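Local coordinates for protein endonuclease V (Homo sapiens, PDB 6OZE) that cleaves inosine-containing RNA, as a metal-ion-dependent endoribonuclease that probably shares the RNase H-like fold, at residues 7-12 against 85-90; 24-29 against 204-209; 53-58 against 77-82; 71-76 against 100-105; 118-123 against 148-153. The protein carries 4 engineered substitutions. All blocks are in the same frame, centred on the assembly; numbering follows the deposited sequence. Where two conformers were deposited one is given.

Overall arrangement
The five contacts spread round a mixed eight-stranded sheet, consistent with an RNase H-like fold. Contacts 3 and 4 share strand 69-78, which pairs with strand 54-63; their centres are about 16 Å apart and they touch, Ser58 OG probably hydrogen-bonding Ser74 OG and Ala57 pairing with Arg75 through the backbone. Contact 1 and contact 4 both use helix 89-106, and contact 1 also touches contact 3. Contact 2, about 30 Å from contact 3 between centres, lies on the other side of the chain's centre. It joins the loop after helix 3-17 to the end of strand 199-205, segments 175 residues apart that enclose contacts 3, 4 and 5. Contact 5 joins loops following neighbouring strands 115-118 and 142-146.

Contact 1. Residues 7-12 against 85-90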
# COMPACT_ATOMS: atom_id res chain seq x y z
N SER A 7 9.75 10.15 -20.09
CA SER A 7 10.19 11.47 -19.64
C SER A 7 9.06 12.24 -18.97
O SER A 7 9.25 12.82 -17.90
CB SER A 7 10.77 12.26 -20.82
OG SER A 7 11.04 13.59 -20.44
N LEU A 8 7.88 12.25 -19.59
CA LEU A 8 6.74 12.96 -19.00
C LEU A 8 6.21 12.27 -17.75
O LEU A 8 5.76 12.94 -16.82
CB LEU A 8 5.64 13.15 -20.05
CG LEU A 8 6.05 14.13 -21.16
CD1 LEU A 8 4.97 14.23 -22.20
CD2 LEU A 8 6.35 15.50 -20.58
N TRP A 9 6.25 10.93 -17.71
CA TRP A 9 5.89 10.22 -16.48
C TRP A 9 6.83 10.58 -15.35
O TRP A 9 6.40 10.82 -14.21
CB TRP A 9 5.94 8.71 -16.73
CG TRP A 9 4.66 8.12 -17.22
CD1 TRP A 9 3.47 8.75 -17.41
CD2 TRP A 9 4.45 6.75 -17.58
NE1 TRP A 9 2.53 7.86 -17.87
CE2 TRP A 9 3.10 6.62 -17.98
CE3 TRP A 9 5.26 5.61 -17.59
CZ2 TRP A 9 2.56 5.41 -18.39
CZ3 TRP A 9 4.72 4.41 -18.00
CH2 TRP A 9 3.38 4.32 -18.40
N LYS A 10 8.14 10.60 -15.63
CA LYS A 10 9.11 11.00 -14.62
C LYS A 10 8.82 12.41 -14.11
O LYS A 10 8.89 12.68 -12.91
CB LYS A 10 10.52 10.94 -15.19
CG LYS A 10 11.09 9.54 -15.32
CD LYS A 10 12.46 9.59 -15.99
CE LYS A 10 12.95 8.21 -16.37
NZ LYS A 10 14.24 8.30 -17.12
N ARG A 11 8.50 13.32 -15.03
CA ARG A 11 8.22 14.69 -14.63
C ARG A 11 6.95 14.76 -13.78
O ARG A 11 6.87 15.56 -12.83
CB ARG A 11 8.09 15.56 -15.88
CG ARG A 11 8.35 17.01 -15.61
CD ARG A 11 7.17 17.84 -16.04
NE ARG A 11 7.37 18.42 -17.35
CZ ARG A 11 6.65 19.44 -17.82
NH1 ARG A 11 5.69 19.97 -17.07
NH2 ARG A 11 6.89 19.92 -19.03
N GLU A 12 5.95 13.94 -14.09
CA GLU A 12 4.73 13.93 -13.29
C GLU A 12 4.97 13.32 -11.91
O GLU A 12 4.41 13.78 -10.91
CB GLU A 12 3.62 13.20 -14.05
CG GLU A 12 2.30 13.03 -13.31
CD GLU A 12 1.55 14.33 -13.07
OE1 GLU A 12 2.09 15.41 -13.39
OE2 GLU A 12 0.41 14.27 -12.56
N SER A 85 9.20 -0.76 -15.12
CA SER A 85 9.60 -0.82 -13.72
C SER A 85 9.85 0.59 -13.19
O SER A 85 10.56 1.39 -13.81
CB SER A 85 10.87 -1.66 -13.57
OG SER A 85 10.61 -3.02 -13.84
N GLY A 86 9.26 0.88 -12.03
CA GLY A 86 9.32 2.20 -11.45
C GLY A 86 8.13 3.08 -11.77
O GLY A 86 8.03 4.18 -11.23
N PHE A 87 7.23 2.61 -12.63
CA PHE A 87 6.10 3.40 -13.12
C PHE A 87 4.79 2.64 -13.01
O PHE A 87 3.80 3.00 -13.67
CB PHE A 87 6.35 3.84 -14.57
CG PHE A 87 7.57 4.69 -14.73
CD1 PHE A 87 7.49 6.06 -14.55
CD2 PHE A 87 8.80 4.13 -15.07
CE1 PHE A 87 8.60 6.86 -14.71
CE2 PHE A 87 9.92 4.92 -15.23
CZ PHE A 87 9.83 6.29 -15.05
N LEU A 88 4.75 1.57 -12.20
CA LEU A 88 3.54 0.77 -12.05
C LEU A 88 2.35 1.62 -11.65
O LEU A 88 1.22 1.34 -12.08
CB LEU A 88 3.75 -0.33 -11.01
CG LEU A 88 2.52 -1.16 -10.63
CD1 LEU A 88 1.93 -1.88 -11.84
CD2 LEU A 88 2.85 -2.16 -9.53
N ALA A 89 2.57 2.66 -10.84
CA ALA A 89 1.45 3.46 -10.36
C ALA A 89 0.65 4.06 -11.50
O ALA A 89 -0.57 4.26 -11.37
CB ALA A 89 1.93 4.54 -9.40
N PHE A 90 1.29 4.34 -12.64
CA PHE A 90 0.55 4.89 -13.77
C PHE A 90 -0.44 3.90 -14.35
O PHE A 90 -1.40 4.31 -15.01
CB PHE A 90 1.52 5.41 -14.84
CG PHE A 90 2.23 6.67 -14.43
CD1 PHE A 90 1.66 7.91 -14.66
CD2 PHE A 90 3.45 6.60 -13.80
CE1 PHE A 90 2.31 9.06 -14.27
CE2 PHE A 90 4.11 7.76 -13.39
CZ PHE A 90 3.54 8.99 -13.63
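Glu12, whose CG touches the rim of Phe90 near CE1 at 4.1 Å, directs its carboxylate away from the aromatic groups, and OE1 makes a salt bridge with Arg15 one turn further along the same helix. No hydrogen bond passes between 7-12 and 85-90; rings do the joining. The five-membered ring of Trp9 stacks face to face on Phe90, with centroids 3.7 Å apart and planes at 15°. The two side chains run past each other in opposite senses, and this puts the CB of each over the other's ring: Phe90 CB stands 4.0 Å from the centroid of the Trp9 six-membered ring, a CH-pi contact returned by Trp9 CB over Phe90. Phe87 CB reaches Trp9 CE3 at 3.7 Å, while the two rings barely overlap. Lys10 comes in at the edge of Phe87, CG to CZ 3.5 Å, with its extended chain continuing past the ring. Replacing Trp9 by an alanine would probably strip Phe90 of its stacking partner and open a gap beside Phe87. His133 adds an edge-to-face partner for Phe90, and Gln13, next on the helix after 7-12, donates a hydrogen bond from NE2 to Gly86 O. Together Trp9, Phe87 and Phe90 form an aromatic cluster that joins the N-terminal helix 3-17 to the turn leading into helix 89-106.

Contact 2. Residues 24-29 against 204-209; sequences DTEAWQ and GHRMSL
Arg206, just past the end of strand 199-205, meets residues 24-29 with both its side chain and its carbonyl. Its guanidinium approaches edge-on, and NH1 forms a salt bridge with Glu26 OE2 at 2.7 Å, the carboxylate being turned steeply to the guanidinium plane. Glu26 OE2 also accepts from Thr25 OG1 at 2.8 Å on its anti side, and Thr25 OG1 packs against Arg206 CD, so that this hydroxyl sits beside the salt bridge. Gln29 NE2 donates to Arg206 O at 2.8 Å, lying in the carbonyl plane. That amide is fixed from its other end, because Gln29 OE1 accepts from the backbone N of both Thr25 and Glu26. At Met207, CG lies anti to the backbone N (chi1 -162°) and the extended chain carries CE to Trp28 CZ3, 3.7 Å away; SD is oblique to the indole, in a Met-aromatic contact. Ser208 then binds both oxygens of Asp24. Ser208 N donates almost straight to Asp24 OD1 (2.8 Å, 176°), from well above the carboxylate plane, whereas Ser208 OG donates to Asp24 OD2 on the syn side, also at 2.8 Å. Ser208 OG is also hydrogen-bonded to Ala211 N. The serine is thus the N-cap of helix 209-218, gripped by an aspartate from the loop between helix 3-17 and strand 39-47.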
# COMPACT_ATOMS: atom_id res chain seq x y z
N ASP A 24 2.80 12.94 10.48
CA ASP A 24 1.41 12.73 10.86
C ASP A 24 0.66 14.04 10.81
O ASP A 24 1.17 15.09 11.20
CB ASP A 24 1.37 12.15 12.28
CG ASP A 24 2.01 10.78 12.35
OD1 ASP A 24 1.70 9.94 11.49
OD2 ASP A 24 2.85 10.57 13.26
N THR A 25 -0.57 13.99 10.29
CA THR A 25 -1.40 15.17 10.19
C THR A 25 -2.70 15.09 10.99
O THR A 25 -3.39 16.10 11.11
CB THR A 25 -1.73 15.49 8.71
OG1 THR A 25 -2.44 14.39 8.12
CG2 THR A 25 -0.45 15.73 7.92
N GLU A 26 -3.03 13.93 11.56
CA GLU A 26 -4.29 13.73 12.26
C GLU A 26 -4.01 13.35 13.71
O GLU A 26 -3.04 12.65 14.00
CB GLU A 26 -5.09 12.61 11.62
CG GLU A 26 -5.16 12.70 10.10
CD GLU A 26 -5.72 14.03 9.62
OE1 GLU A 26 -6.74 14.49 10.18
OE2 GLU A 26 -5.12 14.63 8.70
N ALA A 27 -4.88 13.83 14.61
CA ALA A 27 -4.72 13.52 16.03
C ALA A 27 -4.69 12.02 16.28
O ALA A 27 -3.94 11.54 17.14
CB ALA A 27 -5.83 14.18 16.84
N TRP A 28 -5.50 11.25 15.54
CA TRP A 28 -5.57 9.82 15.81
C TRP A 28 -4.24 9.13 15.56
O TRP A 28 -3.95 8.11 16.18
CB TRP A 28 -6.71 9.14 15.03
CG TRP A 28 -6.58 9.15 13.53
CD1 TRP A 28 -7.21 10.00 12.66
CD2 TRP A 28 -5.79 8.26 12.71
NE1 TRP A 28 -6.87 9.70 11.36
CE2 TRP A 28 -6.00 8.64 11.36
CE3 TRP A 28 -4.94 7.18 12.99
CZ2 TRP A 28 -5.37 8.00 10.29
CZ3 TRP A 28 -4.32 6.54 11.92
CH2 TRP A 28 -4.55 6.94 10.59
N GLN A 29 -3.41 9.68 14.67
CA GLN A 29 -2.14 9.05 14.35
C GLN A 29 -1.13 9.20 15.47
O GLN A 29 -0.17 8.43 15.53
CB GLN A 29 -1.57 9.67 13.07
CG GLN A 29 -2.43 9.43 11.84
CD GLN A 29 -1.97 10.27 10.67
OE1 GLN A 29 -1.71 11.46 10.83
NE2 GLN A 29 -1.85 9.65 9.50
N GLY A 204 3.31 6.32 2.51
CA GLY A 204 2.74 6.82 1.28
C GLY A 204 2.56 8.32 1.35
O GLY A 204 3.21 9.07 0.61
N HIS A 205 1.70 8.77 2.26
CA HIS A 205 1.35 10.19 2.33
C HIS A 205 0.67 10.44 3.66
O HIS A 205 -0.10 9.60 4.14
CB HIS A 205 0.39 10.55 1.19
CG HIS A 205 -0.02 11.99 1.15
ND1 HIS A 205 0.88 13.04 1.10
CD2 HIS A 205 -1.25 12.56 1.08
CE1 HIS A 205 0.23 14.18 1.03
NE2 HIS A 205 -1.07 13.93 1.01
N ARG A 206 1.00 11.57 4.28
CA ARG A 206 0.31 12.06 5.48
C ARG A 206 0.37 11.08 6.65
O ARG A 206 -0.57 10.99 7.44
CB ARG A 206 -1.13 12.48 5.19
CG ARG A 206 -1.24 13.79 4.46
CD ARG A 206 -2.42 14.58 4.97
NE ARG A 206 -3.63 14.33 4.20
CZ ARG A 206 -4.84 14.25 4.74
NH1 ARG A 206 -5.00 14.37 6.05
NH2 ARG A 206 -5.90 14.03 3.96
N MET A 207 1.47 10.34 6.78
CA MET A 207 1.71 9.57 7.99
C MET A 207 3.21 9.47 8.21
O MET A 207 3.99 9.47 7.27
CB MET A 207 1.07 8.18 7.88
CG MET A 207 0.88 7.47 9.24
SD MET A 207 -0.55 6.37 9.15
CE MET A 207 -0.78 5.92 10.87
N SER A 208 3.60 9.42 9.48
CA SER A 208 4.99 9.14 9.81
C SER A 208 5.25 7.65 9.68
O SER A 208 4.33 6.82 9.75
CB SER A 208 5.33 9.61 11.22
OG SER A 208 4.68 8.78 12.18
N LEU A 209 6.51 7.30 9.45
CA LEU A 209 6.86 5.89 9.30
C LEU A 209 6.59 5.12 10.59
O LEU A 209 6.05 4.01 10.55
CB LEU A 209 8.32 5.76 8.88
CG LEU A 209 8.85 4.33 8.74
CD1 LEU A 209 8.02 3.55 7.72
CD2 LEU A 209 10.30 4.37 8.34

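Contact 3. Residues 53-58 against 77-82. With ACT (acetate ion), chain B.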
# COMPACT_ATOMS: atom_id res chain seq x y z
N VAL A 53 -2.93 -7.25 -19.03
CA VAL A 53 -3.82 -6.12 -19.25
C VAL A 53 -5.08 -6.20 -18.38
O VAL A 53 -5.38 -5.28 -17.63
CB VAL A 53 -4.15 -5.91 -20.75
CG1 VAL A 53 -2.87 -5.67 -21.54
CG2 VAL A 53 -4.92 -7.08 -21.34
N ARG A 54 -5.81 -7.32 -18.44
CA ARG A 54 -7.03 -7.41 -17.64
C ARG A 54 -6.71 -7.69 -16.18
O ARG A 54 -5.88 -8.55 -15.86
CB ARG A 54 -7.97 -8.49 -18.19
CG ARG A 54 -9.44 -8.31 -17.76
CD ARG A 54 -10.07 -7.04 -18.36
NE ARG A 54 -11.51 -6.96 -18.09
CZ ARG A 54 -12.24 -5.86 -18.20
NH1 ARG A 54 -13.55 -5.90 -17.93
NH2 ARG A 54 -11.68 -4.71 -18.56
N ALA A 55 -7.40 -6.99 -15.29
CA ALA A 55 -7.12 -7.06 -13.87
C ALA A 55 -8.40 -6.74 -13.12
O ALA A 55 -9.42 -6.36 -13.71
CB ALA A 55 -6.02 -6.06 -13.50
N CYS A 56 -8.35 -6.91 -11.80
CA CYS A 56 -9.42 -6.46 -10.93
C CYS A 56 -8.86 -5.46 -9.93
O CYS A 56 -7.78 -5.68 -9.38
CB CYS A 56 -10.04 -7.64 -10.18
SG CYS A 56 -11.45 -7.19 -9.18
N ALA A 57 -9.57 -4.36 -9.74
CA ALA A 57 -9.23 -3.35 -8.74
C ALA A 57 -10.28 -3.42 -7.64
O ALA A 57 -11.48 -3.49 -7.93
CB ALA A 57 -9.20 -1.95 -9.36
N SER A 58 -9.82 -3.42 -6.38
CA SER A 58 -10.73 -3.54 -5.25
C SER A 58 -10.43 -2.50 -4.18
O SER A 58 -9.26 -2.16 -3.93
CB SER A 58 -10.65 -4.93 -4.60
OG SER A 58 -11.05 -5.94 -5.54
N VAL A 77 -11.00 -4.29 -14.82
CA VAL A 77 -10.44 -3.14 -15.53
C VAL A 77 -9.39 -3.64 -16.51
O VAL A 77 -8.88 -4.75 -16.40
CB VAL A 77 -9.81 -2.12 -14.55
CG1 VAL A 77 -10.85 -1.58 -13.57
CG2 VAL A 77 -8.66 -2.75 -13.79
N SER A 78 -9.07 -2.79 -17.49
CA SER A 78 -8.02 -3.08 -18.47
C SER A 78 -6.89 -2.09 -18.27
O SER A 78 -7.08 -0.88 -18.46
CB SER A 78 -8.57 -2.97 -19.89
OG SER A 78 -9.53 -3.97 -20.15
N LEU A 79 -5.71 -2.59 -17.90
CA LEU A 79 -4.53 -1.76 -17.62
C LEU A 79 -3.78 -1.58 -18.92
O LEU A 79 -2.88 -2.35 -19.27
CB LEU A 79 -3.64 -2.42 -16.57
CG LEU A 79 -4.27 -2.86 -15.24
CD1 LEU A 79 -3.20 -3.07 -14.18
CD2 LEU A 79 -5.28 -1.87 -14.75
N THR A 80 -4.14 -0.54 -19.67
CA THR A 80 -3.60 -0.35 -21.00
C THR A 80 -2.33 0.49 -21.04
O THR A 80 -1.65 0.50 -22.07
CB THR A 80 -4.68 0.23 -21.92
OG1 THR A 80 -5.24 1.40 -21.31
CG2 THR A 80 -5.78 -0.79 -22.16
N ALA A 81 -1.99 1.17 -19.95
CA ALA A 81 -0.72 1.88 -19.90
C ALA A 81 0.43 0.88 -19.95
O ALA A 81 0.33 -0.22 -19.38
CB ALA A 81 -0.62 2.72 -18.63
N PRO A 82 1.53 1.21 -20.62
CA PRO A 82 2.66 0.27 -20.68
C PRO A 82 3.26 0.01 -19.31
O PRO A 82 3.21 0.85 -18.40
CB PRO A 82 3.66 0.98 -21.61
CG PRO A 82 3.22 2.41 -21.64
CD PRO A 82 1.74 2.39 -21.47
C ACT B . -13.90 -9.18 -17.87
O ACT B . -12.75 -9.24 -18.36
OXT ACT B . -14.48 -8.21 -17.30
CH3 ACT B . -14.76 -10.47 -18.01
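Residues 53-55 and 77-79 run antiparallel, Ala55 and Val77 forming a hydrogen-bonded pair (Ala55 N to Val77 O 2.9 Å, Val77 N to Ala55 O 2.8 Å) and Arg54 facing Ser78 in a non-hydrogen-bonded one. Leu79 N adds a nearly straight bond to Val53 O at 2.7 Å, just where Leu79 centres an inverse gamma turn. These are the open ends of the hairpin of strand 54-63 with outermost strand 69-78. Arg54 has CG anti to its N (chi1 -158°) and bends at chi2, laying the guanidinium over Val77 N. Arg54 NH2 donates to Ser78 OG at 2.8 Å, while NE and NH1 hold the two oxygens of an acetate, probably from the crystallisation liquor, NH1 to OXT 2.6 Å. A leucine in place of Arg54 would probably leave Ser78 OG without this donor and the acetate without its two-pronged grip. Ala55 and Val77 point to the face away from Arg54, Ala55 CB meeting Leu79 CG at 4.0 Å, and Phe95 of helix 89-106 touches Val77 and Leu79.

Contact 4. Residues 71-76 against 100-105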
# COMPACT_ATOMS: atom_id res chain seq x y z
N TYR A 71 -17.48 -1.96 3.85
CA TYR A 71 -17.70 -1.58 2.46
C TYR A 71 -16.75 -2.39 1.60
O TYR A 71 -15.59 -2.59 1.97
CB TYR A 71 -17.40 -0.10 2.24
CG TYR A 71 -17.57 0.36 0.80
CD1 TYR A 71 -18.80 0.74 0.32
CD2 TYR A 71 -16.48 0.40 -0.07
CE1 TYR A 71 -18.97 1.16 -0.98
CE2 TYR A 71 -16.64 0.82 -1.40
CZ TYR A 71 -17.89 1.19 -1.83
OH TYR A 71 -18.08 1.62 -3.14
N GLU A 72 -17.23 -2.84 0.44
CA GLU A 72 -16.34 -3.49 -0.51
C GLU A 72 -16.83 -3.23 -1.92
O GLU A 72 -18.03 -3.25 -2.19
CB GLU A 72 -16.25 -5.01 -0.26
CG GLU A 72 -17.57 -5.74 -0.29
CD GLU A 72 -17.42 -7.20 0.10
OE1 GLU A 72 -16.63 -7.50 1.02
OE2 GLU A 72 -18.10 -8.05 -0.51
N GLU A 73 -15.88 -2.96 -2.82
CA GLU A 73 -16.22 -2.80 -4.23
C GLU A 73 -15.06 -3.32 -5.06
O GLU A 73 -13.90 -3.00 -4.79
CB GLU A 73 -16.51 -1.34 -4.56
CG GLU A 73 -16.91 -1.10 -6.03
CD GLU A 73 -18.25 -1.72 -6.42
OE1 GLU A 73 -19.08 -1.98 -5.53
OE2 GLU A 73 -18.48 -1.92 -7.64
N SER A 74 -15.38 -4.13 -6.08
CA SER A 74 -14.38 -4.68 -6.98
C SER A 74 -14.85 -4.43 -8.40
O SER A 74 -16.05 -4.50 -8.69
CB SER A 74 -14.25 -6.19 -6.81
OG SER A 74 -13.76 -6.51 -5.51
N ARG A 75 -13.91 -4.13 -9.30
CA ARG A 75 -14.26 -3.90 -10.70
C ARG A 75 -13.19 -4.48 -11.59
O ARG A 75 -12.00 -4.26 -11.36
CB ARG A 75 -14.40 -2.40 -10.98
CG ARG A 75 -15.57 -1.76 -10.26
CD ARG A 75 -16.41 -0.95 -11.21
NE ARG A 75 -16.30 0.47 -10.92
CZ ARG A 75 -16.97 1.08 -9.95
NH1 ARG A 75 -17.80 0.39 -9.18
NH2 ARG A 75 -16.81 2.38 -9.76
N MET A 76 -13.61 -5.20 -12.63
CA MET A 76 -12.67 -5.61 -13.67
C MET A 76 -12.29 -4.39 -14.51
O MET A 76 -13.14 -3.57 -14.86
CB MET A 76 -13.28 -6.65 -14.61
CG MET A 76 -13.76 -7.95 -13.97
SD MET A 76 -12.43 -8.85 -13.10
CE MET A 76 -11.37 -9.27 -14.48
N VAL A 100 -12.21 5.12 -4.99
CA VAL A 100 -12.30 5.99 -3.82
C VAL A 100 -13.30 7.11 -4.07
O VAL A 100 -14.12 7.43 -3.20
CB VAL A 100 -10.90 6.53 -3.46
CG1 VAL A 100 -11.01 7.55 -2.32
CG2 VAL A 100 -9.99 5.39 -3.06
N GLN A 101 -13.28 7.70 -5.27
CA GLN A 101 -14.22 8.78 -5.55
C GLN A 101 -15.66 8.27 -5.58
O GLN A 101 -16.57 8.95 -5.08
CB GLN A 101 -13.86 9.49 -6.85
CG GLN A 101 -14.68 10.76 -7.08
CD GLN A 101 -14.46 11.80 -5.98
OE1 GLN A 101 -13.39 11.86 -5.38
NE2 GLN A 101 -15.48 12.61 -5.72
N GLN A 102 -15.90 7.09 -6.16
CA GLN A 102 -17.23 6.51 -6.11
C GLN A 102 -17.72 6.39 -4.67
O GLN A 102 -18.86 6.75 -4.36
CB GLN A 102 -17.24 5.13 -6.78
CG GLN A 102 -18.54 4.38 -6.53
CD GLN A 102 -18.47 2.90 -6.89
OE1 GLN A 102 -17.39 2.35 -7.08
NE2 GLN A 102 -19.63 2.26 -6.98
N LEU A 103 -16.86 5.90 -3.78
CA LEU A 103 -17.23 5.81 -2.37
C LEU A 103 -17.52 7.20 -1.80
O LEU A 103 -18.52 7.40 -1.11
CB LEU A 103 -16.11 5.12 -1.60
CG LEU A 103 -16.38 4.97 -0.10
CD1 LEU A 103 -17.70 4.25 0.15
CD2 LEU A 103 -15.20 4.26 0.58
N ARG A 104 -16.64 8.17 -2.08
CA ARG A 104 -16.78 9.51 -1.51
C ARG A 104 -18.12 10.14 -1.87
O ARG A 104 -18.67 10.91 -1.07
CB ARG A 104 -15.62 10.40 -1.98
CG ARG A 104 -15.31 11.57 -1.05
CD ARG A 104 -14.36 12.60 -1.68
NE ARG A 104 -13.06 12.04 -2.07
CZ ARG A 104 -11.97 12.08 -1.31
NH1 ARG A 104 -12.00 12.64 -0.11
NH2 ARG A 104 -10.84 11.55 -1.75
N GLU A 105 -18.65 9.83 -3.05
CA GLU A 105 -19.93 10.38 -3.48
C GLU A 105 -21.11 9.50 -3.09
O GLU A 105 -22.19 10.01 -2.79
CB GLU A 105 -19.91 10.61 -4.99
CG GLU A 105 -18.87 11.61 -5.44
CD GLU A 105 -18.72 11.67 -6.95
OE1 GLU A 105 -19.41 10.90 -7.66
OE2 GLU A 105 -17.91 12.49 -7.43
O HOH W 1 -16.11 2.16 -4.88
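This is a strand-helix packing contact at the edge of the sheet: helix 89-106 lies across outermost strand 69-78, and the axes of segments 71-76 and 100-105 approach to 10.3 Å, with 138° between their N-to-C directions. The helix belongs to the crossover that leads from this edge strand to inner strand 115-118 in what is probably an RNase H-like fold. Tyr71, Glu73 and Arg75 all start toward the helix, and Gln102 and Leu103 answer them. Leu103 CD1 sits over the centre of the Tyr71 ring, 3.5 Å from the centroid and 12° off the normal, a CH-pi contact over the face. Farther along the strand, Gln102 reaches out with CG anti to its backbone N (chi1 170°) and an extended chain, meeting Arg75 from the opposite direction at the edge of the guanidinium. Gln102 OE1 takes two weak hydrogen bonds, from Arg75 NH2 at 2.7 Å and from Arg75 NH1 at 2.9 Å, both bent. Arg75 NH1 is shared with Glu73 OE2 in a salt bridge whose hydrogen bond is also weak, so the guanidinium links a carboxylate on its own strand with an amide on the helix. Tyr71 OH is hydrogen-bonded to Lys106 NZ. A water bridges the two segments, accepting from Tyr71 OH at 2.7 Å and donating to Gln102 OE1 at 2.6 Å.

Contact 5. Residues 118-123 against 148-153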
# COMPACT_ATOMS: atom_id res chain seq x y z
N ASP A 118 -1.50 -2.25 -1.09
CA ASP A 118 -0.61 -3.32 -1.51
C ASP A 118 0.37 -2.76 -2.53
O ASP A 118 0.09 -2.73 -3.72
CB ASP A 118 -1.40 -4.50 -2.09
CG ASP A 118 -0.51 -5.70 -2.43
OD1 ASP A 118 0.72 -5.61 -2.27
OD2 ASP A 118 -1.06 -6.73 -2.85
N GLY A 119 1.53 -2.32 -2.05
CA GLY A 119 2.48 -1.60 -2.87
C GLY A 119 3.38 -0.76 -1.98
O GLY A 119 3.22 -0.73 -0.76
N ASN A 120 4.34 -0.10 -2.61
CA ASN A 120 5.29 0.69 -1.84
C ASN A 120 4.94 2.17 -1.93
O ASN A 120 4.27 2.64 -2.86
CB ASN A 120 6.72 0.49 -2.34
CG ASN A 120 7.23 -0.91 -2.12
OD1 ASN A 120 7.83 -1.22 -1.07
ND2 ASN A 120 7.05 -1.77 -3.12
N GLY A 121 5.41 2.91 -0.92
CA GLY A 121 5.36 4.35 -0.91
C GLY A 121 6.69 4.95 -1.29
O GLY A 121 7.12 4.85 -2.45
N VAL A 122 7.36 5.57 -0.33
CA VAL A 122 8.64 6.21 -0.64
C VAL A 122 9.75 5.19 -0.84
O VAL A 122 10.80 5.54 -1.41
CB VAL A 122 8.95 7.32 0.37
CG1 VAL A 122 7.81 8.34 0.38
CG2 VAL A 122 9.12 6.74 1.74
N LEU A 123 9.57 3.94 -0.41
CA LEU A 123 10.55 2.89 -0.70
C LEU A 123 10.29 2.46 -2.13
O LEU A 123 9.49 1.56 -2.40
CB LEU A 123 10.38 1.73 0.28
CG LEU A 123 11.50 0.69 0.47
CD1 LEU A 123 11.11 -0.30 1.57
CD2 LEU A 123 11.85 -0.05 -0.80
N LYS A 148 7.42 -7.97 -0.46
CA LYS A 148 8.82 -8.25 -0.79
C LYS A 148 9.61 -6.95 -0.82
O LYS A 148 9.06 -5.86 -1.00
CB LYS A 148 8.96 -9.00 -2.13
CG LYS A 148 8.41 -8.27 -3.33
CD LYS A 148 8.68 -9.06 -4.61
CE LYS A 148 7.82 -8.57 -5.77
NZ LYS A 148 8.05 -7.14 -6.09
N LEU A 149 10.92 -7.09 -0.63
CA LEU A 149 11.82 -5.94 -0.54
C LEU A 149 12.19 -5.43 -1.93
O LEU A 149 12.78 -6.16 -2.73
CB LEU A 149 13.08 -6.33 0.23
CG LEU A 149 14.10 -5.22 0.38
CD1 LEU A 149 13.51 -4.07 1.19
CD2 LEU A 149 15.38 -5.74 1.02
N LEU A 150 11.86 -4.17 -2.20
CA LEU A 150 12.30 -3.51 -3.43
C LEU A 150 13.73 -3.04 -3.23
O LEU A 150 14.01 -2.24 -2.33
CB LEU A 150 11.40 -2.31 -3.71
CG LEU A 150 10.58 -2.25 -5.00
CD1 LEU A 150 10.00 -0.84 -5.19
CD2 LEU A 150 11.40 -2.67 -6.21
N GLN A 151 14.65 -3.52 -4.07
CA GLN A 151 16.08 -3.26 -3.86
C GLN A 151 16.49 -1.96 -4.54
O GLN A 151 17.09 -1.94 -5.62
CB GLN A 151 16.91 -4.46 -4.30
CG GLN A 151 16.71 -5.69 -3.42
CD GLN A 151 17.60 -6.86 -3.82
OE1 GLN A 151 17.89 -7.73 -3.00
NE2 GLN A 151 18.02 -6.88 -5.08
N VAL A 152 16.17 -0.84 -3.88
CA VAL A 152 16.45 0.50 -4.39
C VAL A 152 17.25 1.29 -3.36
O VAL A 152 17.25 0.98 -2.17
CB VAL A 152 15.16 1.26 -4.76
CG1 VAL A 152 14.42 0.55 -5.89
CG2 VAL A 152 14.26 1.40 -3.54
N ASP A 153 17.94 2.32 -3.85
CA ASP A 153 18.79 3.18 -3.02
C ASP A 153 19.76 2.36 -2.17
O ASP A 153 19.93 2.61 -0.97
CB ASP A 153 17.96 4.16 -2.17
CG ASP A 153 18.82 5.24 -1.50
OD1 ASP A 153 19.99 5.41 -1.90
OD2 ASP A 153 18.32 5.92 -0.58
O HOH W 2 9.71 -3.16 -0.51
O HOH W 3 7.72 -4.60 -3.35
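Leu123 carries its CG anti to the backbone N (chi1 -162°) and stays extended at chi2, which brings CD2 up against Leu150, 3.7 Å from CB and 3.4 Å from O. The two side chains lie alongside one another, pointing opposite ways, and the same CD2 methyl of Leu123 rests on Val152 CG2 at 3.9 Å. Asn120 takes another course: CG lies anti to the carbonyl carbon (chi1 -66°), and the amide crosses Leu150 so that ND2 comes 3.7 Å from its CD1. The two segments are loops that follow neighbouring parallel strands, 115-118 and 142-146, at the end of the sheet where RNase H-like enzymes commonly keep their active site. Asp118, at the end of the first strand, makes a salt bridge with Lys147. Between the loops the polar link is carried by two waters. One molecule donates to Asn120 OD1 and to Lys148 O and accepts from Leu150 N, so three bonds hold it. A second accepts from Asn120 ND2 at 2.9 Å and donates to Lys148 O, which thereby receives both waters. Gln151 centres an inverse gamma turn between Leu150 and Val152, the two residues that meet Leu123 CD2, and Leu185 of strand 184-189 also touches Leu123.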